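Long-range contact in fibrillarin-like rRNA/tRNA 2'-O-methyltransferase (Aeropyrum pernix, PDB 4DF3), which probably uses S-adenosylmethionine to methylate ribose 2'-hydroxyls in rRNA and tRNA at sites chosen by a guide RNA: residues E51-A63 / S88-G100. The protein carries 2 engineered substitutions. Sequence-based numbering, arbitrary orientation.
With SAM (S-adenosylmethionine), chain C.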
# COMPACT_ATOMS: atom_id res chain seq x y z
N GLU A 51 13.95 -13.26 9.60
CA GLU A 51 12.56 -13.63 9.46
C GLU A 51 11.92 -12.72 8.43
O GLU A 51 12.08 -11.47 8.48
CB GLU A 51 11.81 -13.39 10.76
CG GLU A 51 10.48 -14.03 10.78
CD GLU A 51 9.86 -14.03 12.15
OE1 GLU A 51 10.20 -14.87 13.02
OE2 GLU A 51 8.97 -13.18 12.33
N TYR A 52 11.15 -13.37 7.55
CA TYR A 52 10.43 -12.68 6.45
C TYR A 52 8.96 -13.01 6.58
O TYR A 52 8.59 -14.11 7.03
CB TYR A 52 10.95 -13.17 5.06
CG TYR A 52 12.41 -12.82 4.86
CD1 TYR A 52 12.78 -11.67 4.25
CD2 TYR A 52 13.44 -13.70 5.32
CE1 TYR A 52 14.16 -11.30 4.09
CE2 TYR A 52 14.82 -13.36 5.15
CZ TYR A 52 15.15 -12.20 4.53
OH TYR A 52 16.46 -11.88 4.37
N ARG A 53 8.13 -12.09 6.11
CA ARG A 53 6.71 -12.24 6.20
C ARG A 53 6.23 -12.33 4.74
O ARG A 53 6.44 -11.39 3.97
CB ARG A 53 6.07 -10.98 6.82
CG ARG A 53 6.41 -10.64 8.30
CD ARG A 53 5.80 -9.27 8.69
NE ARG A 53 4.41 -9.27 8.50
CZ ARG A 53 3.71 -8.35 7.85
NH1 ARG A 53 4.27 -7.23 7.34
NH2 ARG A 53 2.43 -8.51 7.82
N GLU A 54 5.56 -13.42 4.38
CA GLU A 54 4.97 -13.49 3.05
C GLU A 54 4.01 -12.29 2.79
O GLU A 54 3.21 -11.95 3.62
CB GLU A 54 4.22 -14.82 2.85
CG GLU A 54 3.65 -14.96 1.48
CD GLU A 54 2.86 -16.30 1.37
OE1 GLU A 54 1.88 -16.49 2.06
OE2 GLU A 54 3.30 -17.21 0.66
N TRP A 55 4.17 -11.66 1.62
CA TRP A 55 3.34 -10.59 1.22
C TRP A 55 2.36 -11.16 0.17
O TRP A 55 2.65 -11.18 -1.03
CB TRP A 55 4.17 -9.46 0.66
CG TRP A 55 3.41 -8.13 0.49
CD1 TRP A 55 2.13 -7.88 0.84
CD2 TRP A 55 3.96 -6.90 0.03
NE1 TRP A 55 1.82 -6.54 0.57
CE2 TRP A 55 2.93 -5.94 0.07
CE3 TRP A 55 5.25 -6.52 -0.41
CZ2 TRP A 55 3.11 -4.62 -0.32
CZ3 TRP A 55 5.44 -5.19 -0.84
CH2 TRP A 55 4.36 -4.26 -0.80
N ASN A 56 1.17 -11.53 0.63
CA ASN A 56 0.27 -12.32 -0.24
C ASN A 56 -0.52 -11.36 -1.13
O ASN A 56 -1.29 -10.56 -0.61
CB ASN A 56 -0.73 -13.02 0.70
CG ASN A 56 -1.72 -13.92 -0.06
OD1 ASN A 56 -1.71 -14.00 -1.31
ND2 ASN A 56 -2.55 -14.64 0.71
N ALA A 57 -0.31 -11.38 -2.45
CA ALA A 57 -0.93 -10.46 -3.32
C ALA A 57 -2.45 -10.65 -3.39
O ALA A 57 -3.18 -9.78 -3.87
CB ALA A 57 -0.30 -10.60 -4.73
N TYR A 58 -2.95 -11.82 -2.94
CA TYR A 58 -4.39 -12.02 -2.89
C TYR A 58 -5.01 -11.36 -1.70
O TYR A 58 -6.24 -11.31 -1.66
CB TYR A 58 -4.81 -13.53 -2.84
CG TYR A 58 -4.55 -14.21 -4.18
CD1 TYR A 58 -5.49 -14.10 -5.22
CD2 TYR A 58 -3.38 -14.96 -4.41
CE1 TYR A 58 -5.34 -14.72 -6.50
CE2 TYR A 58 -3.17 -15.58 -5.71
CZ TYR A 58 -4.18 -15.48 -6.74
OH TYR A 58 -4.00 -16.06 -8.01
N ARG A 59 -4.21 -10.82 -0.79
CA ARG A 59 -4.72 -10.08 0.40
C ARG A 59 -4.24 -8.61 0.45
O ARG A 59 -4.68 -7.81 1.34
CB ARG A 59 -4.21 -10.74 1.66
CG ARG A 59 -4.62 -12.20 1.86
CD ARG A 59 -6.15 -12.39 2.21
NE ARG A 59 -6.62 -11.47 3.25
CZ ARG A 59 -6.37 -11.55 4.57
NH1 ARG A 59 -5.66 -12.56 5.09
NH2 ARG A 59 -6.85 -10.59 5.38
N SER A 60 -3.38 -8.26 -0.50
CA SER A 60 -2.86 -6.87 -0.51
C SER A 60 -2.74 -6.32 -1.89
O SER A 60 -1.92 -6.85 -2.74
CB SER A 60 -1.47 -6.84 0.18
OG SER A 60 -0.82 -5.55 0.01
N LYS A 61 -3.47 -5.22 -2.11
CA LYS A 61 -3.47 -4.69 -3.49
C LYS A 61 -2.12 -4.17 -3.99
O LYS A 61 -1.81 -4.24 -5.23
CB LYS A 61 -4.55 -3.61 -3.61
CG LYS A 61 -6.00 -4.17 -3.58
CD LYS A 61 -6.96 -2.98 -3.75
CE LYS A 61 -8.40 -3.22 -3.26
NZ LYS A 61 -8.51 -3.16 -1.76
N LEU A 62 -1.29 -3.68 -3.06
CA LEU A 62 0.04 -3.20 -3.51
C LEU A 62 0.95 -4.31 -3.97
O LEU A 62 1.69 -4.17 -4.96
CB LEU A 62 0.74 -2.41 -2.37
CG LEU A 62 2.17 -1.84 -2.62
CD1 LEU A 62 2.14 -1.09 -3.97
CD2 LEU A 62 2.58 -0.97 -1.38
N ALA A 63 0.94 -5.45 -3.26
CA ALA A 63 1.71 -6.61 -3.67
C ALA A 63 1.14 -7.07 -5.02
O ALA A 63 1.91 -7.40 -5.92
CB ALA A 63 1.50 -7.78 -2.65
N SER A 88 -7.34 -2.75 8.87
CA SER A 88 -6.63 -3.40 9.98
C SER A 88 -5.11 -3.59 9.76
O SER A 88 -4.46 -4.34 10.48
CB SER A 88 -7.26 -4.76 10.28
OG SER A 88 -7.49 -5.47 9.06
N GLY A 89 -4.54 -2.94 8.74
CA GLY A 89 -3.11 -2.87 8.64
C GLY A 89 -2.43 -3.91 7.76
O GLY A 89 -1.21 -3.96 7.73
N THR A 90 -3.21 -4.72 7.04
CA THR A 90 -2.61 -5.71 6.12
C THR A 90 -1.50 -5.17 5.19
O THR A 90 -0.33 -5.61 5.26
CB THR A 90 -3.71 -6.38 5.31
OG1 THR A 90 -4.49 -7.20 6.20
CG2 THR A 90 -3.07 -7.28 4.27
N THR A 91 -1.84 -4.21 4.32
CA THR A 91 -0.86 -3.68 3.39
C THR A 91 0.08 -2.74 4.16
O THR A 91 1.30 -2.67 3.87
CB THR A 91 -1.57 -2.94 2.23
OG1 THR A 91 -2.41 -3.89 1.51
CG2 THR A 91 -0.54 -2.29 1.33
N ALA A 92 -0.48 -1.98 5.12
CA ALA A 92 0.40 -1.06 5.87
C ALA A 92 1.49 -1.82 6.62
O ALA A 92 2.58 -1.30 6.84
CB ALA A 92 -0.41 -0.18 6.83
N SER A 93 1.23 -3.06 7.03
CA SER A 93 2.27 -3.75 7.81
C SER A 93 3.50 -4.00 6.92
O SER A 93 4.65 -3.95 7.38
CB SER A 93 1.77 -5.11 8.40
OG SER A 93 1.43 -6.05 7.38
N HIS A 94 3.25 -4.35 5.67
CA HIS A 94 4.36 -4.48 4.75
C HIS A 94 5.03 -3.16 4.41
O HIS A 94 6.30 -3.13 4.26
CB HIS A 94 3.93 -5.25 3.46
CG HIS A 94 3.52 -6.67 3.76
ND1 HIS A 94 4.41 -7.71 3.94
CD2 HIS A 94 2.28 -7.20 3.93
CE1 HIS A 94 3.74 -8.81 4.24
NE2 HIS A 94 2.44 -8.53 4.22
N MET A 95 4.27 -2.08 4.30
CA MET A 95 4.91 -0.75 4.12
C MET A 95 5.81 -0.49 5.34
O MET A 95 6.96 -0.05 5.19
CB MET A 95 3.89 0.36 4.00
CG MET A 95 3.16 0.28 2.73
SD MET A 95 1.87 1.54 2.84
CE MET A 95 1.13 1.63 1.21
N SER A 96 5.30 -0.82 6.53
CA SER A 96 6.05 -0.61 7.80
C SER A 96 7.36 -1.41 7.76
O SER A 96 8.42 -0.84 8.10
CB SER A 96 5.16 -0.99 9.02
OG SER A 96 5.94 -1.27 10.17
N ASP A 97 7.31 -2.69 7.29
CA ASP A 97 8.57 -3.42 7.10
C ASP A 97 9.60 -2.68 6.21
O ASP A 97 10.77 -2.65 6.54
CB ASP A 97 8.32 -4.82 6.53
CG ASP A 97 7.65 -5.76 7.51
OD1 ASP A 97 7.71 -5.54 8.77
OD2 ASP A 97 7.07 -6.79 7.04
N ILE A 98 9.15 -2.20 5.05
CA ILE A 98 10.05 -1.59 4.04
C ILE A 98 10.62 -0.29 4.51
O ILE A 98 11.83 -0.06 4.41
CB ILE A 98 9.27 -1.41 2.70
CG1 ILE A 98 8.95 -2.83 2.18
CG2 ILE A 98 10.08 -0.68 1.63
CD1 ILE A 98 7.84 -2.78 1.09
N ILE A 99 9.74 0.55 5.07
CA ILE A 99 10.18 1.90 5.47
C ILE A 99 11.09 1.89 6.66
O ILE A 99 11.91 2.82 6.82
CB ILE A 99 9.00 2.91 5.71
CG1 ILE A 99 8.21 2.57 6.95
CG2 ILE A 99 8.14 3.00 4.44
CD1 ILE A 99 6.87 3.43 7.08
N GLY A 100 10.96 0.85 7.50
CA GLY A 100 11.87 0.67 8.66
C GLY A 100 11.59 1.65 9.79
O GLY A 100 10.63 2.40 9.74
N SAM C . -5.94 -0.66 2.39
CA SAM C . -6.39 -1.87 3.14
C SAM C . -5.39 -2.99 2.83
O SAM C . -4.82 -3.05 1.73
OXT SAM C . -5.15 -3.83 3.69
CB SAM C . -7.83 -2.34 2.73
CG SAM C . -8.71 -1.11 2.84
SD SAM C . -10.50 -1.42 2.96
CE SAM C . -10.65 -1.73 1.19
C5' SAM C . -11.16 0.28 3.03
C4' SAM C . -11.16 0.89 4.43
O4' SAM C . -11.33 2.31 4.42
C3' SAM C . -12.24 0.39 5.39
O3' SAM C . -11.52 -0.13 6.51
C2' SAM C . -13.17 1.58 5.67
O2' SAM C . -13.64 1.60 6.99
C1' SAM C . -12.25 2.77 5.42
N9 SAM C . -12.92 3.97 4.86
C8 SAM C . -13.95 4.08 3.93
N7 SAM C . -14.22 5.43 3.73
C5 SAM C . -13.39 6.15 4.51
C6 SAM C . -13.22 7.51 4.67
N6 SAM C . -13.97 8.48 4.02
N1 SAM C . -12.20 7.81 5.56
C2 SAM C . -11.38 6.97 6.28
N3 SAM C . -11.57 5.61 6.10
C4 SAM C . -12.57 5.25 5.25
O HOH W 1 -6.69 -7.75 5.08
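His94 is held between Arg53 on one face of its imidazole and Trp55 on the other. The Arg53 guanidinium lies nearly flat on the ring, planes 19° apart, with NH1 above its centre. The five-membered ring of Trp55 forms an offset stack with His94, centroids 3.7 Å apart and planes at 14°. Trp55 reaches this place because its CG is anti to the backbone N (chi1 -167°). Its indole also receives His94 CB in a CH-pi contact, and Ala63 covers its other face. His94 NE2 is hydrogen-bonded to Tyr40 and ND1 to Thr30 OG1, which fixes the rotation of the ring.

The Arg53 chain bends at chi3, and two side chains of helix 90-99 meet the edge of its guanidinium. NH1 forms a salt bridge to Asp97 OD2 at 2.9 Å, with OD2 close to the guanidinium plane. NH1 itself sits above the carboxylate plane. Thr30 OG1 is hydrogen-bonded to Asp97 OD2 as well. NH2 donates to Ser93 OG at 2.7 Å, and Ser93 OG in turn donates to Thr90 O at 2.8 Å. Glu42 pairs with Arg53 NE, and Arg125 with Asp97 OD1.

Nearer the ligand, Ser60 is the N-cap of helix 61-67. Its OG accepts a weak bond from Trp55 NE1 and donates to Thr91 OG1 at 2.7 Å. Thr91 OG1 donates to carboxylate atom O of S-adenosylmethionine at 2.6 Å. Beside these bonds Leu62 CD2 touches Met95 CE at 3.9 Å.

The contact joins the N-terminal antiparallel sheet to the first helix after strand 80-84 of the Rossmann-like methyltransferase domain. The buried Arg53 charge is met by Asp97 of the helix and by Glu42, just before strand 44-47. The chain from Trp55 NE1 through the hydroxyls of Ser60 and Thr91 leaves Thr91 to offer its proton to the cofactor, so the domain junction probably orients this binding residue.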